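Local coordinates for putative uncharacterized protein (Legionella drancourtii, PDB 4JVS) that probably acts, through this GAP domain of a larger Dot/Icm-secreted effector, as a GTPase-activating protein that speeds GTP hydrolysis by a small GTPase of the host, at residues P153-P156 with W157-M160; L195-A198 with L199-M203; C250-E253 with L254-P257. All coordinates share one frame; numbering follows the deposited sequence.

Contact 1. Residues P153-P156 with W157-M160; sequences PDSP and WAKM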
ATOM      1  N   PRO A 153      16.741 -10.520   3.991  1.00 48.51           N
ATOM      2  CA  PRO A 153      16.756  -9.718   2.757  1.00 49.62           C
ATOM      3  C   PRO A 153      17.102 -10.492   1.474  1.00 50.30           C
ATOM      4  O   PRO A 153      16.983  -9.919   0.389  1.00 51.93           O
ATOM      5  CB  PRO A 153      17.834  -8.674   3.042  1.00 47.63           C
ATOM      6  CG  PRO A 153      18.739  -9.346   4.003  1.00 44.98           C
ATOM      7  CD  PRO A 153      17.859 -10.164   4.882  1.00 44.12           C
ATOM      8  N   ASP A 154      17.522 -11.752   1.592  1.00 48.40           N
ATOM      9  CA  ASP A 154      17.819 -12.583   0.419  1.00 51.22           C
ATOM     10  C   ASP A 154      16.816 -13.724   0.288  1.00 48.95           C
ATOM     11  O   ASP A 154      16.897 -14.541  -0.636  1.00 46.96           O
ATOM     12  CB  ASP A 154      19.242 -13.148   0.493  1.00 54.98           C
ATOM     13  CG  ASP A 154      20.303 -12.072   0.351  1.00 67.02           C
ATOM     14  OD1 ASP A 154      20.231 -11.289  -0.630  1.00 69.80           O
ATOM     15  OD2 ASP A 154      21.202 -12.003   1.227  1.00 73.24           O
ATOM     16  N   SER A 155      15.876 -13.773   1.224  1.00 45.80           N
ATOM     17  CA  SER A 155      14.859 -14.813   1.244  1.00 44.94           C
ATOM     18  C   SER A 155      14.070 -14.827  -0.053  1.00 43.25           C
ATOM     19  O   SER A 155      13.940 -13.791  -0.713  1.00 41.88           O
ATOM     20  CB  SER A 155      13.902 -14.577   2.408  1.00 42.23           C
ATOM     21  OG  SER A 155      13.441 -13.242   2.390  1.00 42.30           O
ATOM     22  N   PRO A 156      13.535 -16.002  -0.417  1.00 39.05           N
ATOM     23  CA  PRO A 156      12.700 -16.100  -1.613  1.00 40.22           C
ATOM     24  C   PRO A 156      11.598 -15.056  -1.537  1.00 40.63           C
ATOM     25  O   PRO A 156      11.376 -14.364  -2.525  1.00 39.55           O
ATOM     26  CB  PRO A 156      12.117 -17.511  -1.509  1.00 38.75           C
ATOM     27  CG  PRO A 156      13.107 -18.254  -0.702  1.00 37.38           C
ATOM     28  CD  PRO A 156      13.595 -17.278   0.309  1.00 38.51           C
ATOM     29  N   TRP A 157      10.963 -14.931  -0.370  1.00 41.01           N
ATOM     30  CA  TRP A 157       9.940 -13.912  -0.127  1.00 39.13           C
ATOM     31  C   TRP A 157      10.402 -12.520  -0.523  1.00 40.08           C
ATOM     32  O   TRP A 157       9.711 -11.815  -1.256  1.00 39.81           O
ATOM     33  CB  TRP A 157       9.518 -13.880   1.345  1.00 39.14           C
ATOM     34  CG  TRP A 157       8.582 -12.760   1.635  1.00 38.05           C
ATOM     35  CD1 TRP A 157       8.899 -11.534   2.145  1.00 40.60           C
ATOM     36  CD2 TRP A 157       7.166 -12.742   1.398  1.00 38.36           C
ATOM     37  NE1 TRP A 157       7.767 -10.755   2.248  1.00 42.76           N
ATOM     38  CE2 TRP A 157       6.691 -11.477   1.797  1.00 40.77           C
ATOM     39  CE3 TRP A 157       6.258 -13.675   0.891  1.00 35.97           C
ATOM     40  CZ2 TRP A 157       5.348 -11.122   1.705  1.00 39.00           C
ATOM     41  CZ3 TRP A 157       4.929 -13.325   0.807  1.00 37.30           C
ATOM     42  CH2 TRP A 157       4.484 -12.058   1.211  1.00 38.85           C
ATOM     43  N   ALA A 158      11.574 -12.127  -0.035  1.00 40.58           N
ATOM     44  CA  ALA A 158      12.098 -10.800  -0.319  1.00 41.04           C
ATOM     45  C   ALA A 158      12.322 -10.606  -1.809  1.00 43.08           C
ATOM     46  O   ALA A 158      12.160  -9.499  -2.317  1.00 43.67           O
ATOM     47  CB  ALA A 158      13.382 -10.560   0.441  1.00 46.49           C
ATOM     48  N   LYS A 159      12.683 -11.683  -2.505  1.00 41.49           N
ATOM     49  CA  LYS A 159      12.928 -11.606  -3.942  1.00 40.97           C
ATOM     50  C   LYS A 159      11.636 -11.453  -4.739  1.00 40.91           C
ATOM     51  O   LYS A 159      11.587 -10.696  -5.712  1.00 40.89           O
ATOM     52  CB  LYS A 159      13.740 -12.815  -4.424  1.00 40.84           C
ATOM     53  CG  LYS A 159      15.206 -12.755  -3.990  1.00 47.36           C
ATOM     54  CD  LYS A 159      15.973 -14.043  -4.271  1.00 49.43           C
ATOM     55  CE  LYS A 159      17.403 -13.973  -3.736  1.00 47.85           C
ATOM     56  NZ  LYS A 159      18.169 -15.215  -4.042  1.00 51.76           N
ATOM     57  N   MET A 160      10.595 -12.169  -4.312  1.00 40.90           N
ATOM     58  CA  MET A 160       9.294 -12.148  -4.970  1.00 38.95           C
ATOM     59  C   MET A 160       8.638 -10.799  -4.782  1.00 39.98           C
ATOM     60  O   MET A 160       8.066 -10.235  -5.714  1.00 41.23           O
ATOM     61  CB  MET A 160       8.385 -13.208  -4.364  1.00 39.54           C
ATOM     62  CG  MET A 160       8.937 -14.607  -4.458  1.00 43.59           C
ATOM     63  SD  MET A 160       9.043 -15.184  -6.155  1.00 43.39           S
ATOM     64  CE  MET A 160      10.241 -16.501  -5.945  1.00 42.90           C
TER
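Ser155 lays its hydroxyl over the first turn of helix 156-177, where OG accepts a hydrogen bond from Ala158 N at 3.3 Å and lies equally near the methyl CB of Ala158. This is an N-cap: the side chain of the last residue before the helix takes up an amide of the opening turn, which has no carbonyl of an earlier turn to bond to. The torsion that sets OG between the backbone N and carbonyl carbon (chi1 51°) folds it back onto that amide. The same OG bonds Phe152 O, its stronger partner. The regular helical bonds start at the cap residue itself, Lys159 N to Ser155 O at 3.0 Å, followed by Met160 N to Pro156 O at 2.9 Å. Lys159 runs its extended chain back along the loop, with CE 3.2 Å from Asp154 O; its amine has a long, weak ion pair with Glu208. The indole of Trp157 leads away from residues 153-156, edge-to-face with Phe95 and against Tyr148 of helix 142-151. Helix 118-124 also meets Trp157 and Met160, while Met160 reaches helices 60-80 and 193-214, so the capped turn starts amid four other helices.

Contact 2. Residues L195-A198 with L199-M203; sequences LQKA and LDDFM
Residues 195-198 and 199-203 form one unbroken run of alpha helix, each amide of Leu199 to Phe202 donating to the carbonyl four residues earlier. Leu199 N bonds Leu195 O at 3.0 Å with an N-H...O angle of 160°, Asp200 N bonds Gln196 O, Asp201 N bonds Lys197 O, and Phe202 N bonds Ala198 O at 3.2 Å. The series continues within 199-203, where Met203 N bonds Leu199 O.

Side chains one turn apart meet along two faces of this helix. On the outer face Lys197 and Asp201 form an i to i+4 salt bridge. The lysine chain runs out extended and then turns at its last torsion (chi4 -75°), which brings NZ back to the two carboxylate oxygens. NZ lies 3.0 Å from OD1 of Asp201; the bridge itself is to OD2, whose modelled distance from NZ is implausibly short and therefore doubtful. The lysine CG passes 3.5 Å from that same OD1, so the aliphatic part of the chain also runs beside the acid. The pair links residues one turn apart on the solvent side, Lys197 exposed and Asp201 partly so.

On the inner face the contact is apolar. CD2 of Leu195 touches CG of Leu199 at 4.0 Å, the two side chains crossing at a slant. Phe202 keeps only its CB near Ala198 O and sends its ring away from this turn, CG lying opposite the backbone N (chi1 -175°), to an edge-to-face meeting with Phe34.

Helix 193-214 thereby fits against two helices at once: Leu195 and Leu199 pack on both helix 34-45 and helix 156-177, and Phe202 lies on Leu163 and Ile170 of the latter.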
ATOM      1  N   LEU A 195      11.957   5.554 -15.634  1.00 46.63           N
ATOM      2  CA  LEU A 195      11.220   4.545 -16.314  1.00 44.67           C
ATOM      3  C   LEU A 195      12.164   3.504 -16.831  1.00 46.07           C
ATOM      4  O   LEU A 195      11.962   2.343 -16.666  1.00 45.97           O
ATOM      5  CB  LEU A 195      10.525   5.177 -17.494  1.00 43.55           C
ATOM      6  CG  LEU A 195       9.179   4.687 -17.959  1.00 42.69           C
ATOM      7  CD1 LEU A 195       9.092   4.944 -19.423  1.00 40.84           C
ATOM      8  CD2 LEU A 195       8.986   3.226 -17.691  1.00 41.74           C
ATOM      9  N   GLN A 196      13.247   3.943 -17.418  1.00 47.20           N
ATOM     10  CA  GLN A 196      14.158   3.063 -18.082  1.00 45.99           C
ATOM     11  C   GLN A 196      14.716   2.108 -17.108  1.00 44.35           C
ATOM     12  O   GLN A 196      14.916   0.967 -17.413  1.00 43.94           O
ATOM     13  CB  GLN A 196      15.295   3.868 -18.651  1.00 48.16           C
ATOM     14  CG  GLN A 196      14.894   4.787 -19.762  1.00 51.83           C
ATOM     15  CD  GLN A 196      16.030   5.617 -20.250  1.00 58.94           C
ATOM     16  OE1 GLN A 196      16.983   5.872 -19.535  1.00 61.52           O
ATOM     17  NE2 GLN A 196      15.942   6.046 -21.482  1.00 60.33           N
ATOM     18  N   LYS A 197      15.007   2.615 -15.936  1.00 43.89           N
ATOM     19  CA  LYS A 197      15.475   1.831 -14.823  1.00 42.94           C
ATOM     20  C   LYS A 197      14.453   0.883 -14.250  1.00 43.11           C
ATOM     21  O   LYS A 197      14.774  -0.199 -13.839  1.00 40.71           O
ATOM     22  CB  LYS A 197      16.029   2.728 -13.754  1.00 36.23           C
ATOM     23  CG  LYS A 197      16.994   2.018 -12.864  1.00 35.83           C
ATOM     24  CD  LYS A 197      17.193   2.742 -11.569  1.00 37.93           C
ATOM     25  CE  LYS A 197      18.172   1.992 -10.702  1.00 38.45           C
ATOM     26  NZ  LYS A 197      17.560   0.794 -10.099  1.00 42.27           N
ATOM     27  N   ALA A 198      13.219   1.314 -14.186  1.00 41.25           N
ATOM     28  CA  ALA A 198      12.173   0.487 -13.664  1.00 40.51           C
ATOM     29  C   ALA A 198      12.015  -0.710 -14.529  1.00 42.21           C
ATOM     30  O   ALA A 198      11.758  -1.776 -14.071  1.00 43.32           O
ATOM     31  CB  ALA A 198      10.880   1.256 -13.597  1.00 40.19           C
ATOM     32  N   LEU A 199      12.135  -0.519 -15.810  1.00 41.95           N
ATOM     33  CA  LEU A 199      12.024  -1.634 -16.732  1.00 42.90           C
ATOM     34  C   LEU A 199      13.182  -2.613 -16.544  1.00 44.54           C
ATOM     35  O   LEU A 199      12.963  -3.827 -16.456  1.00 46.49           O
ATOM     36  CB  LEU A 199      11.967  -1.134 -18.177  1.00 42.87           C
ATOM     37  CG  LEU A 199      10.773  -0.243 -18.500  1.00 40.38           C
ATOM     38  CD1 LEU A 199      10.831   0.244 -19.925  1.00 40.33           C
ATOM     39  CD2 LEU A 199       9.500  -1.006 -18.255  1.00 38.89           C
ATOM     40  N   ASP A 200      14.405  -2.084 -16.470  1.00 42.90           N
ATOM     41  CA  ASP A 200      15.599  -2.924 -16.315  1.00 41.52           C
ATOM     42  C   ASP A 200      15.649  -3.603 -14.937  1.00 44.54           C
ATOM     43  O   ASP A 200      16.069  -4.754 -14.826  1.00 43.45           O
ATOM     44  CB  ASP A 200      16.885  -2.127 -16.584  1.00 44.32           C
ATOM     45  CG  ASP A 200      16.964  -1.589 -18.020  1.00 51.71           C
ATOM     46  OD1 ASP A 200      16.458  -2.271 -18.946  1.00 54.10           O
ATOM     47  OD2 ASP A 200      17.531  -0.484 -18.221  1.00 47.98           O
ATOM     48  N   ASP A 201      15.213  -2.900 -13.894  1.00 44.04           N
ATOM     49  CA  ASP A 201      15.117  -3.498 -12.567  1.00 42.46           C
ATOM     50  C   ASP A 201      14.123  -4.659 -12.544  1.00 43.90           C
ATOM     51  O   ASP A 201      14.319  -5.636 -11.817  1.00 42.23           O
ATOM     52  CB  ASP A 201      14.727  -2.451 -11.521  1.00 42.06           C
ATOM     53  CG  ASP A 201      15.880  -1.526 -11.161  1.00 46.24           C
ATOM     54  OD1 ASP A 201      16.796  -1.355 -12.000  1.00 45.56           O
ATOM     55  OD2 ASP A 201      15.872  -0.971 -10.037  1.00 49.33           O
ATOM     56  N   PHE A 202      13.055  -4.554 -13.335  1.00 43.77           N
ATOM     57  CA  PHE A 202      12.095  -5.650 -13.430  1.00 44.52           C
ATOM     58  C   PHE A 202      12.727  -6.916 -14.027  1.00 43.61           C
ATOM     59  O   PHE A 202      12.665  -7.993 -13.428  1.00 41.53           O
ATOM     60  CB  PHE A 202      10.856  -5.251 -14.228  1.00 41.74           C
ATOM     61  CG  PHE A 202       9.801  -6.316 -14.248  1.00 40.18           C
ATOM     62  CD1 PHE A 202       8.974  -6.511 -13.148  1.00 41.33           C
ATOM     63  CD2 PHE A 202       9.654  -7.143 -15.345  1.00 39.22           C
ATOM     64  CE1 PHE A 202       8.006  -7.504 -13.156  1.00 41.54           C
ATOM     65  CE2 PHE A 202       8.692  -8.140 -15.360  1.00 40.25           C
ATOM     66  CZ  PHE A 202       7.867  -8.321 -14.264  1.00 41.51           C
ATOM     67  N   MET A 203      13.316  -6.762 -15.213  1.00 42.37           N
ATOM     68  CA  MET A 203      14.118  -7.795 -15.861  1.00 42.41           C
ATOM     69  C   MET A 203      15.093  -8.505 -14.923  1.00 45.24           C
ATOM     70  O   MET A 203      15.148  -9.738 -14.891  1.00 47.09           O
ATOM     71  CB  MET A 203      14.932  -7.172 -16.991  1.00 44.29           C
ATOM     72  CG  MET A 203      14.499  -7.556 -18.382  1.00 51.14           C
ATOM     73  SD  MET A 203      12.932  -6.801 -18.828  1.00 60.41           S
ATOM     74  CE  MET A 203      11.773  -8.156 -18.512  1.00 42.79           C
TER

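Contact 3. Residues C250-E253 with L254-P257; sequences CFEE and LNAP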
ATOM      1  N   CYS A 250     -14.343 -15.515   5.757  1.00 38.75           N
ATOM      2  CA  CYS A 250     -15.463 -15.614   4.829  1.00 39.50           C
ATOM      3  C   CYS A 250     -15.283 -14.743   3.583  1.00 40.53           C
ATOM      4  O   CYS A 250     -15.469 -15.214   2.454  1.00 40.08           O
ATOM      5  CB  CYS A 250     -16.757 -15.238   5.537  1.00 37.37           C
ATOM      6  SG  CYS A 250     -17.271 -16.478   6.704  1.00 44.06           S
ATOM      7  N   PHE A 251     -14.929 -13.476   3.796  1.00 38.66           N
ATOM      8  CA  PHE A 251     -14.710 -12.544   2.694  1.00 38.00           C
ATOM      9  C   PHE A 251     -13.617 -13.033   1.762  1.00 37.23           C
ATOM     10  O   PHE A 251     -13.658 -12.783   0.556  1.00 36.88           O
ATOM     11  CB  PHE A 251     -14.346 -11.167   3.224  1.00 34.31           C
ATOM     12  CG  PHE A 251     -15.511 -10.398   3.741  1.00 36.42           C
ATOM     13  CD1 PHE A 251     -16.755 -10.540   3.165  1.00 37.81           C
ATOM     14  CD2 PHE A 251     -15.363  -9.522   4.799  1.00 36.54           C
ATOM     15  CE1 PHE A 251     -17.833  -9.830   3.639  1.00 36.44           C
ATOM     16  CE2 PHE A 251     -16.438  -8.806   5.274  1.00 37.92           C
ATOM     17  CZ  PHE A 251     -17.672  -8.962   4.694  1.00 36.12           C
ATOM     18  N   GLU A 252     -12.644 -13.734   2.336  1.00 36.45           N
ATOM     19  CA  GLU A 252     -11.501 -14.225   1.585  1.00 37.51           C
ATOM     20  C   GLU A 252     -11.910 -15.439   0.754  1.00 41.00           C
ATOM     21  O   GLU A 252     -11.564 -15.542  -0.423  1.00 42.24           O
ATOM     22  CB  GLU A 252     -10.359 -14.578   2.544  1.00 36.78           C
ATOM     23  CG  GLU A 252      -9.011 -14.826   1.881  1.00 35.36           C
ATOM     24  CD  GLU A 252      -8.495 -13.629   1.108  1.00 36.20           C
ATOM     25  OE1 GLU A 252      -8.444 -12.509   1.681  1.00 36.44           O
ATOM     26  OE2 GLU A 252      -8.149 -13.814  -0.081  1.00 36.48           O
ATOM     27  N   GLU A 253     -12.665 -16.342   1.375  1.00 42.52           N
ATOM     28  CA  GLU A 253     -13.100 -17.580   0.731  1.00 41.41           C
ATOM     29  C   GLU A 253     -13.967 -17.336  -0.508  1.00 39.76           C
ATOM     30  O   GLU A 253     -13.916 -18.099  -1.462  1.00 42.51           O
ATOM     31  CB  GLU A 253     -13.819 -18.481   1.749  1.00 41.07           C
ATOM     32  CG  GLU A 253     -12.904 -19.021   2.853  1.00 40.20           C
ATOM     33  CD  GLU A 253     -11.756 -19.847   2.299  1.00 43.54           C
ATOM     34  OE1 GLU A 253     -11.990 -20.640   1.367  1.00 46.63           O
ATOM     35  OE2 GLU A 253     -10.611 -19.705   2.777  1.00 44.34           O
ATOM     36  N   LEU A 254     -14.745 -16.261  -0.496  1.00 40.77           N
ATOM     37  CA  LEU A 254     -15.575 -15.882  -1.644  1.00 40.94           C
ATOM     38  C   LEU A 254     -14.784 -15.544  -2.920  1.00 41.12           C
ATOM     39  O   LEU A 254     -15.344 -15.524  -4.023  1.00 43.99           O
ATOM     40  CB  LEU A 254     -16.509 -14.726  -1.264  1.00 36.72           C
ATOM     41  CG  LEU A 254     -17.972 -15.118  -1.034  1.00 38.66           C
ATOM     42  CD1 LEU A 254     -18.080 -16.544  -0.545  1.00 45.09           C
ATOM     43  CD2 LEU A 254     -18.625 -14.194  -0.041  1.00 42.43           C
ATOM     44  N   ASN A 255     -13.488 -15.282  -2.770  1.00 39.31           N
ATOM     45  CA  ASN A 255     -12.595 -15.113  -3.914  1.00 39.13           C
ATOM     46  C   ASN A 255     -12.391 -16.415  -4.706  1.00 44.42           C
ATOM     47  O   ASN A 255     -11.886 -16.404  -5.836  1.00 43.11           O
ATOM     48  CB  ASN A 255     -11.243 -14.572  -3.454  1.00 37.66           C
ATOM     49  CG  ASN A 255     -11.342 -13.185  -2.858  1.00 37.69           C
ATOM     50  OD1 ASN A 255     -12.176 -12.382  -3.271  1.00 38.92           O
ATOM     51  ND2 ASN A 255     -10.483 -12.890  -1.887  1.00 38.43           N
ATOM     52  N   ALA A 256     -12.780 -17.534  -4.101  1.00 45.76           N
ATOM     53  CA  ALA A 256     -12.654 -18.847  -4.728  1.00 48.24           C
ATOM     54  C   ALA A 256     -13.934 -19.221  -5.476  1.00 51.74           C
ATOM     55  O   ALA A 256     -15.040 -18.913  -5.017  1.00 50.52           O
ATOM     56  CB  ALA A 256     -12.304 -19.909  -3.678  1.00 44.50           C
ATOM     57  N   PRO A 257     -13.785 -19.914  -6.622  1.00 56.37           N
ATOM     58  CA  PRO A 257     -14.905 -20.193  -7.533  1.00 58.72           C
ATOM     59  C   PRO A 257     -15.863 -21.255  -6.996  1.00 59.72           C
ATOM     60  O   PRO A 257     -16.967 -21.411  -7.527  1.00 59.81           O
ATOM     61  CB  PRO A 257     -14.201 -20.723  -8.782  1.00 58.22           C
ATOM     62  CG  PRO A 257     -12.979 -21.419  -8.237  1.00 59.27           C
ATOM     63  CD  PRO A 257     -12.540 -20.583  -7.056  1.00 55.96           C
TER
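Asn255 donates a side-chain hydrogen bond to Glu252, ND2 to OE2 at 3.1 Å. The donor meets OE2 from above the carboxylate, 70° out of its plane, while OE2 lies in the plane of the asparagine amide; the two flat groups are turned 70° to each other. Glu252 gets there by a bend at chi2 (60°) that folds its carboxylate back toward the helix end. Both groups have further partners: Glu252 OE1 binds Tyr116 and His124, and Asn255 OD1 binds Lys295, whose NZ also bonds Phe251 O.

Backbone bonds show the helix running out. Leu254 N still reaches Cys250 O, four residues back, at 3.2 Å. After it the spacing drops to three: Asn255 N binds Glu252 O, and Ala256 N binds Glu253 O at 2.9 Å. The second closes a type I beta turn, Glu253 to Ala256, by which helix 243-253 of the LepB GAP C-terminal subdomain passes into the loop before helix 261-267.

The apolar side chains pack outward, onto other parts of the fold. Leu254 lies on Ile299 and Ile263, Cys250 on Ile299 and Ile266, and the Phe251 ring meets Phe285 edge-to-face.

All three contacts are local and partly buried, but they sit at different stages of a helix: contact 1 at a start, contact 2 along the body, contact 3 at an end. Contacts 1 and 2 belong to the N-terminal GAP subdomain, on helices 156-177 and 193-214, which follow each other and pack together; their centres are 18 Å apart. Contact 3 lies in the C-terminal subdomain, across the chain's centre from both. The chemistry follows the place: a serine hydroxyl takes up a first-turn amide in 153-160, an exposed lysine and a partly exposed aspartate pair in 195-203 opposite a buried leucine face, and in 250-257 a buried glutamate, bonded mainly to Tyr116, also accepts from an exposed asparagine that bonds Lys295.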